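Local coordinates for protein geranyltranstransferase (PDB 7LBJ) that probably catalyses magnesium-dependent condensation of isopentenyl diphosphate with an allylic diphosphate, lengthening prenyl chains to farnesyl diphosphate or a related product, at residues R273-L278 / A287-A292; S88-D93 / A116-A121; T253-A256 / G262-A265; A140-A145 / A199-A204. One frame throughout, in Å; residues are numbered along the deposited sequence.

Contact 1. Residues R273-L278 / A287-A292; sequences RMQSIL and ALRALA
Arg-289 reaches from helix 286-297 to the C-terminal end of helix 260-277; segments 273-277 and 287-292 run almost antiparallel (172°). Its CB lies beside the amide of Gln-275, and CG comes to 3.4 Å from Gln-275 OE1 while also touching the Leu-278 CD1 methyl. From CG to NE the chain is extended, which carries the guanidinium past the leucine. NE donates to water 1 (2.8 Å), and the same water donates to Gln-275 O. At the tip, NH2 bonds Leu-278 O at 2.8 Å, but the bond is bent (N-H...O 131°) and the acceptor stands 29° out of the guanidinium plane; Tyr-281 O, Gly-282 O and the carboxylate of Asp-286 take further N-H groups. Gln-275, bent at chi2, turns its NE2 back to Arg-289 O over a longer 3.3 Å. Deeper in, the short Ala-292 lets Met-274 SD come to 3.7 Å from Ala-292 CB, and Leu-278 CD1 lies 3.8 Å from Leu-288 CB. Met-274 and Leu-278 also pack on Phe-215 of helix 206-233. Arginine suits the place because its several N-H groups can serve the carbonyls at a helix end, where its positive charge should be favourable, and tie down the turn that follows.

Contact 2. Residues S88-D93 / A116-A121; sequences SLVHDD and ATAILA
Val-90 and His-91, toward the C-terminal end of helix 75-92, meet the backbone of helix 115-134 at Ala-118 and Ile-119. The tight part is small. With CG1 anti to the backbone N (chi1 171°), Val-90 drives that methyl to 3.2 Å from Ala-118 O and 3.8 Å from Ala-118 CB; alanine suits this place because its short side chain lets the axes of 88-92 and 116-121 approach to 8.8 Å. Beside it, the His-91 ring presents its edge to the carbonyls. NE2 donates to Ile-119 O at 2.9 Å, nearly straight at 166°, with the donor in the carbonyl plane on a lone pair and the oxygen close to the ring plane. The looser side lies around the side chains of Ile-119 and Ala-121. The CB of Ile-119 points away from helix 75-92, and Ala-121 CB stays 5.1 Å from Val-90 CG1. Protein, not solvent, covers this side: Ile-119 packs on His-91 of the second subunit, and Ala-121 on Met-44. His-91 ND1 is hydrogen-bonded to Asp-123 OD2 of the second subunit, fixing the ring's rotation. Asp-92 and Asp-93 open the first aspartate-rich motif, as in relatives, so the histidine bond lies beside the probable magnesium site. Imidazole thus links two helices and the dimer partner; a carbonyl at one nitrogen and a carboxylate at the other would probably favour the doubly protonated ring.

Contact 3. Residues T253-A256 / G262-A265; sequences TFPA and GAKA
Just ahead of Phe-254 and Pro-255, the two residues that lean on Ala-263, the hydroxyl oxygen Thr-253 OG1 accepts a hydrogen bond from Ala-256 N at 3.1 Å, with an N-H...O angle of 153°. Thr-253 is therefore the N-cap of helix 254-258: its side chain, with chi1 at 68°, curls back over the first turn and satisfies an amide that has no earlier helical carbonyl to bond. Pro-255 is the second residue of the helix's first turn, where no N-H is needed for helical bonding. Across from this turn, the methyl of Ala-263 makes the contact. It sits 3.8 Å from Pro-255 N and 4.0 Å from Pro-255 CG, over one face of the pyrrolidine ring, and it lies 4.0 Å from the Phe-254 carbonyl carbon and 4.3 Å from Phe-254 CB. A single methyl suits so close an approach, with the CA atoms of Pro-255 and Ala-263 5.2 Å apart. The bond from CA to CB of Phe-254 starts toward Ala-263, but its aromatic ring then leads away. That ring is buried against Leu-221 and Val-225 of helix 206-233 and Leu-176, Leu-179 and Thr-180 of helix 176-201. Phe-254 N bonds Asp-228 OD2, and Asp-228 belongs to the second aspartate-rich motif, which in relatives binds magnesium. The short helix 254-258 thus sits among the start of helix 260-277, the start of helix 176-201 and the C-terminal half of helix 206-233.

Contact 4. Residues A140-A145 / A199-A204; sequences ATLRVA and ALCGQA
Leu-142 pushes its forked end into the last turn of helix 176-201, between Leu-200 and Cys-201. Its CG stands anti to the backbone N (chi1 176°), which swings the two methyls outward from helix 140-154. CD1 settles over the backbone of Leu-200, 3.5 Å from Leu-200 O and 3.9 Å from Leu-200 CB. The other prong, Leu-142 CD2, lies 3.9 Å from Cys-201 CA and 4.2 Å from Cys-201 SG. One branched side chain thereby straddles two successive residues, a position that suits the fork of leucine. The second bump comes from the opposite direction. Leu-200 points its CB toward helix 140-154 and brings CD1 to 4.0 Å from Ala-145 O and 4.1 Å from Ala-145 CB. Alanine, one turn beyond Leu-142, makes the shallow place that this methyl fills, and Thr-149 on the following turn extends the same surface. Cys-201 continues the packing with Cys-146 and Leu-74. Helix 176-201 finishes here in a Schellman motif: Gln-203, with phi at 65°, turns the chain, while Ala-204 N bonds Ala-199 O and Gln-203 N bonds Leu-200 O at 2.9 Å. The contact joins two helices of the all-helical prenyl synthase fold near the dimer interface, for the far side of helix 140-154 packs on the second subunit through Ala-140, Thr-141, Arg-143 and Val-144. Because the Leu-200 carbonyl already has a backbone partner in the Schellman turn, the methyl of Leu-142 can lie against it without depriving it of a hydrogen bond; the contact is held by apolar fit, with shape rather than polar pairing setting its match.

How the contacts relate
Contacts 1 and 3 share helix 260-277, its C-terminal and N-terminal parts respectively, with centres about 21 Å apart; the centre of contact 4 is about 22 Å from that of contact 1 and about 37 Å from that of contact 3. Contacts 2 and 4, about 30 Å between centres, use the successive helices 115-134 and 140-154, and both touch the second subunit. The active site relates most closely to contacts 2 and 3: Asp-92 and Asp-93 open the first aspartate-rich motif of prenyl synthases, and Asp-228 belongs to the second. In relatives these motifs bind magnesium and diphosphate; the contacts beside them have centres about 31 Å apart.

Contact 1. Residues R273-L278 / A287-A292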
loop_
_atom_site.group_PDB
_atom_site.type_symbol
_atom_site.label_atom_id
_atom_site.label_comp_id
_atom_site.label_asym_id
_atom_site.label_seq_id
_atom_site.Cartn_x
_atom_site.Cartn_y
_atom_site.Cartn_z
ATOM N N ARG A 273 -29.543 -4.034 16.940
ATOM C CA ARG A 273 -29.313 -2.750 16.292
ATOM C C ARG A 273 -29.125 -2.925 14.789
ATOM O O ARG A 273 -29.723 -2.202 13.987
ATOM C CB ARG A 273 -28.087 -2.065 16.901
ATOM C CG ARG A 273 -28.001 -0.592 16.533
ATOM C CD ARG A 273 -26.572 -0.101 16.674
ATOM N NE ARG A 273 -26.099 -0.220 18.053
ATOM C CZ ARG A 273 -24.902 0.181 18.461
ATOM N NH1 ARG A 273 -24.045 0.770 17.626
ATOM N NH2 ARG A 273 -24.553 -0.016 19.729
ATOM N N MET A 274 -28.311 -3.902 14.390
ATOM C CA MET A 274 -28.073 -4.123 12.966
ATOM C C MET A 274 -29.375 -4.416 12.234
ATOM O O MET A 274 -29.643 -3.836 11.177
ATOM C CB MET A 274 -27.057 -5.254 12.763
ATOM C CG MET A 274 -25.639 -4.817 13.096
ATOM S SD MET A 274 -24.415 -6.085 12.718
ATOM C CE MET A 274 -24.882 -7.344 13.928
ATOM N N GLN A 275 -30.213 -5.303 12.788
ATOM C CA GLN A 275 -31.459 -5.630 12.103
ATOM C C GLN A 275 -32.394 -4.422 12.029
ATOM O O GLN A 275 -33.044 -4.209 11.000
ATOM C CB GLN A 275 -32.133 -6.822 12.774
ATOM C CG GLN A 275 -31.286 -8.129 12.697
ATOM C CD GLN A 275 -30.911 -8.576 11.269
ATOM O OE1 GLN A 275 -31.724 -8.505 10.341
ATOM N NE2 GLN A 275 -29.673 -9.058 11.101
ATOM N N SER A 276 -32.455 -3.603 13.090
ATOM C CA SER A 276 -33.330 -2.425 13.069
ATOM C C SER A 276 -32.928 -1.420 11.990
ATOM O O SER A 276 -33.791 -0.703 11.457
ATOM C CB SER A 276 -33.312 -1.724 14.431
ATOM O OG SER A 276 -32.093 -0.980 14.570
ATOM N N ILE A 277 -31.630 -1.308 11.698
ATOM C CA ILE A 277 -31.172 -0.314 10.721
ATOM C C ILE A 277 -31.669 -0.671 9.332
ATOM O O ILE A 277 -32.001 0.215 8.534
ATOM C CB ILE A 277 -29.638 -0.174 10.749
ATOM C CG1 ILE A 277 -29.184 0.382 12.100
ATOM C CG2 ILE A 277 -29.129 0.772 9.616
ATOM C CD1 ILE A 277 -27.708 0.124 12.388
ATOM N N LEU A 278 -31.754 -1.969 9.027
ATOM C CA LEU A 278 -32.170 -2.425 7.705
ATOM C C LEU A 278 -33.648 -2.783 7.630
ATOM O O LEU A 278 -34.083 -3.353 6.622
ATOM C CB LEU A 278 -31.344 -3.644 7.277
ATOM C CG LEU A 278 -29.823 -3.502 7.259
ATOM C CD1 LEU A 278 -29.158 -4.751 6.669
ATOM C CD2 LEU A 278 -29.402 -2.242 6.496
ATOM N N ALA A 287 -29.127 -10.474 2.134
ATOM C CA ALA A 287 -27.721 -10.862 2.193
ATOM C C ALA A 287 -26.991 -10.091 3.293
ATOM O O ALA A 287 -26.282 -10.687 4.116
ATOM C CB ALA A 287 -27.049 -10.646 0.835
ATOM N N LEU A 288 -27.166 -8.771 3.341
ATOM C CA LEU A 288 -26.560 -8.008 4.432
ATOM C C LEU A 288 -27.080 -8.488 5.781
ATOM O O LEU A 288 -26.310 -8.626 6.738
ATOM C CB LEU A 288 -26.830 -6.511 4.269
ATOM C CG LEU A 288 -25.910 -5.711 3.354
ATOM C CD1 LEU A 288 -26.357 -4.261 3.344
ATOM C CD2 LEU A 288 -24.462 -5.815 3.826
ATOM N N ARG A 289 -28.386 -8.762 5.870
ATOM C CA ARG A 289 -28.949 -9.220 7.138
ATOM C C ARG A 289 -28.280 -10.504 7.586
ATOM O O ARG A 289 -28.030 -10.697 8.780
ATOM C CB ARG A 289 -30.453 -9.438 7.017
ATOM C CG ARG A 289 -31.291 -8.170 7.032
ATOM C CD ARG A 289 -32.760 -8.532 6.730
ATOM N NE ARG A 289 -33.585 -7.333 6.650
ATOM C CZ ARG A 289 -34.331 -6.987 5.610
ATOM N NH1 ARG A 289 -34.475 -7.782 4.556
ATOM N NH2 ARG A 289 -34.970 -5.822 5.636
ATOM N N ALA A 290 -27.960 -11.386 6.633
ATOM C CA ALA A 290 -27.375 -12.668 6.991
ATOM C C ALA A 290 -25.912 -12.542 7.374
ATOM O O ALA A 290 -25.415 -13.365 8.154
ATOM C CB ALA A 290 -27.550 -13.676 5.845
ATOM N N LEU A 291 -25.203 -11.546 6.834
ATOM C CA LEU A 291 -23.844 -11.292 7.304
ATOM C C LEU A 291 -23.857 -10.792 8.742
ATOM O O LEU A 291 -22.986 -11.151 9.539
ATOM C CB LEU A 291 -23.127 -10.291 6.388
ATOM C CG LEU A 291 -22.887 -10.776 4.959
ATOM C CD1 LEU A 291 -22.350 -9.656 4.064
ATOM C CD2 LEU A 291 -21.934 -11.970 4.954
ATOM N N ALA A 292 -24.858 -9.984 9.097
ATOM C CA ALA A 292 -25.011 -9.559 10.483
ATOM C C ALA A 292 -25.242 -10.759 11.395
ATOM O O ALA A 292 -24.630 -10.870 12.463
ATOM C CB ALA A 292 -26.161 -8.554 10.598
HETATM O O HOH W 1 -33.901 -5.891 8.986
#

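Contact 2. Residues S88-D93 / A116-A121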
loop_
_atom_site.group_PDB
_atom_site.type_symbol
_atom_site.label_atom_id
_atom_site.label_comp_id
_atom_site.label_asym_id
_atom_site.label_seq_id
_atom_site.Cartn_x
_atom_site.Cartn_y
_atom_site.Cartn_z
ATOM N N SER A 88 -2.519 -7.613 5.888
ATOM C CA SER A 88 -2.368 -7.218 7.286
ATOM C C SER A 88 -2.098 -8.428 8.161
ATOM O O SER A 88 -1.352 -8.340 9.140
ATOM C CB SER A 88 -3.620 -6.489 7.781
ATOM O OG SER A 88 -4.702 -7.406 7.945
ATOM N N LEU A 89 -2.677 -9.576 7.801
ATOM C CA LEU A 89 -2.467 -10.784 8.593
ATOM C C LEU A 89 -1.070 -11.351 8.387
ATOM O O LEU A 89 -0.479 -11.886 9.327
ATOM C CB LEU A 89 -3.517 -11.834 8.238
ATOM C CG LEU A 89 -4.971 -11.455 8.505
ATOM C CD1 LEU A 89 -5.920 -12.613 8.140
ATOM C CD2 LEU A 89 -5.154 -11.038 9.947
ATOM N N VAL A 90 -0.543 -11.266 7.155
ATOM C CA VAL A 90 0.822 -11.718 6.895
ATOM C C VAL A 90 1.797 -10.960 7.774
ATOM O O VAL A 90 2.704 -11.550 8.379
ATOM C CB VAL A 90 1.176 -11.557 5.405
ATOM C CG1 VAL A 90 2.673 -11.823 5.185
ATOM C CG2 VAL A 90 0.368 -12.511 4.591
ATOM N N HIS A 91 1.623 -9.639 7.870
ATOM C CA HIS A 91 2.507 -8.860 8.734
ATOM C C HIS A 91 2.204 -9.095 10.215
ATOM O O HIS A 91 3.134 -9.249 11.016
ATOM C CB HIS A 91 2.410 -7.376 8.368
ATOM C CG HIS A 91 3.109 -7.044 7.091
ATOM N ND1 HIS A 91 3.220 -5.754 6.611
ATOM C CD2 HIS A 91 3.716 -7.844 6.176
ATOM C CE1 HIS A 91 3.880 -5.776 5.461
ATOM N NE2 HIS A 91 4.207 -7.028 5.183
ATOM N N ASP A 92 0.917 -9.142 10.593
ATOM C CA ASP A 92 0.540 -9.419 11.984
ATOM C C ASP A 92 1.183 -10.697 12.518
ATOM O O ASP A 92 1.541 -10.768 13.700
ATOM C CB ASP A 92 -0.985 -9.547 12.123
ATOM C CG ASP A 92 -1.689 -8.206 12.243
ATOM O OD1 ASP A 92 -0.995 -7.161 12.263
ATOM O OD2 ASP A 92 -2.945 -8.204 12.316
ATOM N N ASP A 93 1.294 -11.733 11.681
ATOM C CA ASP A 93 1.780 -13.023 12.164
ATOM C C ASP A 93 3.274 -13.033 12.424
ATOM O O ASP A 93 3.763 -13.977 13.057
ATOM C CB ASP A 93 1.462 -14.136 11.161
ATOM C CG ASP A 93 -0.005 -14.500 11.134
ATOM O OD1 ASP A 93 -0.688 -14.266 12.157
ATOM O OD2 ASP A 93 -0.480 -15.013 10.092
ATOM N N ALA A 116 11.543 -12.494 5.248
ATOM C CA ALA A 116 11.712 -11.485 4.199
ATOM C C ALA A 116 10.647 -11.642 3.123
ATOM O O ALA A 116 10.055 -10.657 2.661
ATOM C CB ALA A 116 13.111 -11.584 3.576
ATOM N N THR A 117 10.413 -12.886 2.696
ATOM C CA THR A 117 9.368 -13.164 1.718
ATOM C C THR A 117 8.001 -12.720 2.228
ATOM O O THR A 117 7.199 -12.170 1.472
ATOM C CB THR A 117 9.358 -14.660 1.391
ATOM O OG1 THR A 117 10.631 -15.039 0.856
ATOM C CG2 THR A 117 8.264 -14.972 0.390
ATOM N N ALA A 118 7.722 -12.947 3.517
ATOM C CA ALA A 118 6.429 -12.551 4.064
ATOM C C ALA A 118 6.284 -11.033 4.098
ATOM O O ALA A 118 5.216 -10.492 3.789
ATOM C CB ALA A 118 6.248 -13.146 5.475
ATOM N N ILE A 119 7.339 -10.327 4.496
ATOM C CA ILE A 119 7.285 -8.870 4.508
ATOM C C ILE A 119 6.947 -8.353 3.115
ATOM O O ILE A 119 6.009 -7.564 2.929
ATOM C CB ILE A 119 8.620 -8.299 5.017
ATOM C CG1 ILE A 119 8.774 -8.566 6.526
ATOM C CG2 ILE A 119 8.721 -6.804 4.706
ATOM C CD1 ILE A 119 10.223 -8.435 7.011
ATOM N N LEU A 120 7.694 -8.823 2.110
ATOM C CA LEU A 120 7.498 -8.342 0.745
ATOM C C LEU A 120 6.166 -8.802 0.164
ATOM O O LEU A 120 5.538 -8.067 -0.605
ATOM C CB LEU A 120 8.649 -8.816 -0.140
ATOM C CG LEU A 120 9.966 -8.126 0.151
ATOM C CD1 LEU A 120 11.052 -8.772 -0.705
ATOM C CD2 LEU A 120 9.859 -6.612 -0.127
ATOM N N ALA A 121 5.732 -10.027 0.472
ATOM C CA ALA A 121 4.422 -10.464 -0.014
ATOM C C ALA A 121 3.307 -9.594 0.561
ATOM O O ALA A 121 2.373 -9.211 -0.148
ATOM C CB ALA A 121 4.189 -11.942 0.337
#

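Contact 3. Residues T253-A256 / G262-A265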
loop_
_atom_site.group_PDB
_atom_site.type_symbol
_atom_site.label_atom_id
_atom_site.label_comp_id
_atom_site.label_asym_id
_atom_site.label_seq_id
_atom_site.Cartn_x
_atom_site.Cartn_y
_atom_site.Cartn_z
ATOM N N THR A 253 -10.271 -7.685 27.201
ATOM C CA THR A 253 -11.304 -8.204 26.315
ATOM C C THR A 253 -12.653 -7.731 26.829
ATOM O O THR A 253 -12.788 -7.316 27.987
ATOM C CB THR A 253 -11.330 -9.733 26.270
ATOM O OG1 THR A 253 -11.775 -10.229 27.543
ATOM C CG2 THR A 253 -9.949 -10.293 25.974
ATOM N N PHE A 254 -13.662 -7.842 25.979
ATOM C CA PHE A 254 -14.970 -7.396 26.434
ATOM C C PHE A 254 -15.509 -8.279 27.557
ATOM O O PHE A 254 -16.061 -7.734 28.520
ATOM C CB PHE A 254 -15.937 -7.293 25.248
ATOM C CG PHE A 254 -15.593 -6.166 24.308
ATOM C CD1 PHE A 254 -15.855 -4.851 24.664
ATOM C CD2 PHE A 254 -14.948 -6.417 23.113
ATOM C CE1 PHE A 254 -15.518 -3.801 23.831
ATOM C CE2 PHE A 254 -14.600 -5.368 22.266
ATOM C CZ PHE A 254 -14.892 -4.061 22.620
ATOM N N PRO A 255 -15.368 -9.613 27.526
ATOM C CA PRO A 255 -15.831 -10.381 28.700
ATOM C C PRO A 255 -15.039 -10.082 29.957
ATOM O O PRO A 255 -15.605 -10.141 31.055
ATOM C CB PRO A 255 -15.663 -11.845 28.274
ATOM C CG PRO A 255 -15.678 -11.796 26.765
ATOM C CD PRO A 255 -15.003 -10.504 26.408
ATOM N N ALA A 256 -13.745 -9.767 29.848
ATOM C CA ALA A 256 -12.990 -9.489 31.067
ATOM C C ALA A 256 -13.424 -8.169 31.681
ATOM O O ALA A 256 -13.527 -8.050 32.907
ATOM C CB ALA A 256 -11.489 -9.481 30.786
ATOM N N GLY A 262 -22.246 -9.537 30.644
ATOM C CA GLY A 262 -22.286 -8.192 30.090
ATOM C C GLY A 262 -21.893 -8.153 28.624
ATOM O O GLY A 262 -22.488 -7.418 27.830
ATOM N N ALA A 263 -20.892 -8.952 28.244
ATOM C CA ALA A 263 -20.464 -8.985 26.847
ATOM C C ALA A 263 -21.517 -9.651 25.970
ATOM O O ALA A 263 -21.719 -9.249 24.818
ATOM C CB ALA A 263 -19.124 -9.720 26.717
ATOM N N LYS A 264 -22.193 -10.682 26.490
ATOM C CA LYS A 264 -23.278 -11.295 25.728
ATOM C C LYS A 264 -24.418 -10.306 25.517
ATOM O O LYS A 264 -24.995 -10.234 24.424
ATOM C CB LYS A 264 -23.772 -12.563 26.430
ATOM C CG LYS A 264 -22.828 -13.758 26.273
ATOM C CD LYS A 264 -23.381 -14.987 27.007
ATOM C CE LYS A 264 -22.503 -16.206 26.787
ATOM N NZ LYS A 264 -22.934 -17.361 27.642
ATOM N N ALA A 265 -24.721 -9.497 26.536
ATOM C CA ALA A 265 -25.730 -8.459 26.376
ATOM C C ALA A 265 -25.287 -7.418 25.354
ATOM O O ALA A 265 -26.101 -6.946 24.551
ATOM C CB ALA A 265 -26.033 -7.797 27.727
#

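Contact 4. Residues A140-A145 / A199-A204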
loop_
_atom_site.group_PDB
_atom_site.type_symbol
_atom_site.label_atom_id
_atom_site.label_comp_id
_atom_site.label_asym_id
_atom_site.label_seq_id
_atom_site.Cartn_x
_atom_site.Cartn_y
_atom_site.Cartn_z
ATOM N N ALA A 140 -13.863 6.958 -13.809
ATOM C CA ALA A 140 -12.737 7.394 -12.992
ATOM C C ALA A 140 -13.201 7.972 -11.656
ATOM O O ALA A 140 -12.556 7.746 -10.624
ATOM C CB ALA A 140 -11.894 8.420 -13.760
ATOM N N THR A 141 -14.321 8.715 -11.645
ATOM C CA THR A 141 -14.797 9.298 -10.384
ATOM C C THR A 141 -15.144 8.216 -9.373
ATOM O O THR A 141 -14.904 8.375 -8.168
ATOM C CB THR A 141 -16.021 10.193 -10.612
ATOM O OG1 THR A 141 -17.050 9.452 -11.290
ATOM C CG2 THR A 141 -15.659 11.439 -11.412
ATOM N N LEU A 142 -15.708 7.102 -9.844
ATOM C CA LEU A 142 -16.012 5.998 -8.942
ATOM C C LEU A 142 -14.741 5.310 -8.459
ATOM O O LEU A 142 -14.625 4.978 -7.276
ATOM C CB LEU A 142 -16.962 5.004 -9.626
ATOM C CG LEU A 142 -17.306 3.735 -8.824
ATOM C CD1 LEU A 142 -17.887 4.129 -7.463
ATOM C CD2 LEU A 142 -18.283 2.810 -9.588
ATOM N N ARG A 143 -13.771 5.076 -9.350
ATOM C CA ARG A 143 -12.533 4.455 -8.886
ATOM C C ARG A 143 -11.850 5.326 -7.849
ATOM O O ARG A 143 -11.339 4.819 -6.847
ATOM C CB ARG A 143 -11.572 4.201 -10.052
ATOM C CG ARG A 143 -11.996 3.064 -10.990
ATOM C CD ARG A 143 -10.979 2.958 -12.135
ATOM N NE ARG A 143 -11.430 3.660 -13.333
ATOM C CZ ARG A 143 -10.717 3.774 -14.449
ATOM N NH1 ARG A 143 -9.457 3.366 -14.512
ATOM N NH2 ARG A 143 -11.286 4.294 -15.533
ATOM N N VAL A 144 -11.833 6.646 -8.075
ATOM C CA VAL A 144 -11.211 7.557 -7.112
ATOM C C VAL A 144 -11.929 7.498 -5.771
ATOM O O VAL A 144 -11.289 7.463 -4.712
ATOM C CB VAL A 144 -11.176 8.993 -7.674
ATOM C CG1 VAL A 144 -11.041 10.016 -6.556
ATOM C CG2 VAL A 144 -10.040 9.127 -8.671
ATOM N N ALA A 145 -13.264 7.474 -5.787
ATOM C CA ALA A 145 -14.005 7.423 -4.528
ATOM C C ALA A 145 -13.729 6.123 -3.774
ATOM O O ALA A 145 -13.637 6.117 -2.537
ATOM C CB ALA A 145 -15.510 7.575 -4.787
ATOM N N ALA A 199 -21.666 0.023 -1.872
ATOM C CA ALA A 199 -22.764 0.958 -2.075
ATOM C C ALA A 199 -22.378 2.042 -3.069
ATOM O O ALA A 199 -23.212 2.470 -3.875
ATOM C CB ALA A 199 -23.187 1.577 -0.741
ATOM N N LEU A 200 -21.114 2.498 -3.033
ATOM C CA LEU A 200 -20.660 3.443 -4.054
ATOM C C LEU A 200 -20.779 2.837 -5.446
ATOM O O LEU A 200 -21.213 3.508 -6.391
ATOM C CB LEU A 200 -19.218 3.861 -3.792
ATOM C CG LEU A 200 -19.009 4.834 -2.641
ATOM C CD1 LEU A 200 -17.512 4.988 -2.397
ATOM C CD2 LEU A 200 -19.640 6.173 -2.995
ATOM N N CYS A 201 -20.397 1.566 -5.598
ATOM C CA CYS A 201 -20.516 0.952 -6.919
ATOM C C CYS A 201 -21.981 0.801 -7.313
ATOM O O CYS A 201 -22.305 0.785 -8.508
ATOM C CB CYS A 201 -19.792 -0.394 -6.953
ATOM S SG CYS A 201 -17.999 -0.283 -6.822
ATOM N N GLY A 202 -22.871 0.689 -6.326
ATOM C CA GLY A 202 -24.306 0.715 -6.519
ATOM C C GLY A 202 -24.891 2.095 -6.735
ATOM O O GLY A 202 -26.108 2.226 -6.893
ATOM N N GLN A 203 -24.045 3.130 -6.733
ATOM C CA GLN A 203 -24.447 4.517 -6.959
ATOM C C GLN A 203 -25.356 5.035 -5.850
ATOM O O GLN A 203 -26.244 5.857 -6.091
ATOM C CB GLN A 203 -25.099 4.692 -8.337
ATOM C CG GLN A 203 -24.224 4.101 -9.431
ATOM C CD GLN A 203 -24.764 4.283 -10.834
ATOM O OE1 GLN A 203 -25.409 5.278 -11.148
ATOM N NE2 GLN A 203 -24.469 3.327 -11.694
ATOM N N ALA A 204 -25.124 4.577 -4.624
ATOM C CA ALA A 204 -25.876 5.075 -3.478
ATOM C C ALA A 204 -25.597 6.552 -3.243
ATOM O O ALA A 204 -24.493 7.039 -3.496
ATOM C CB ALA A 204 -25.491 4.299 -2.221
#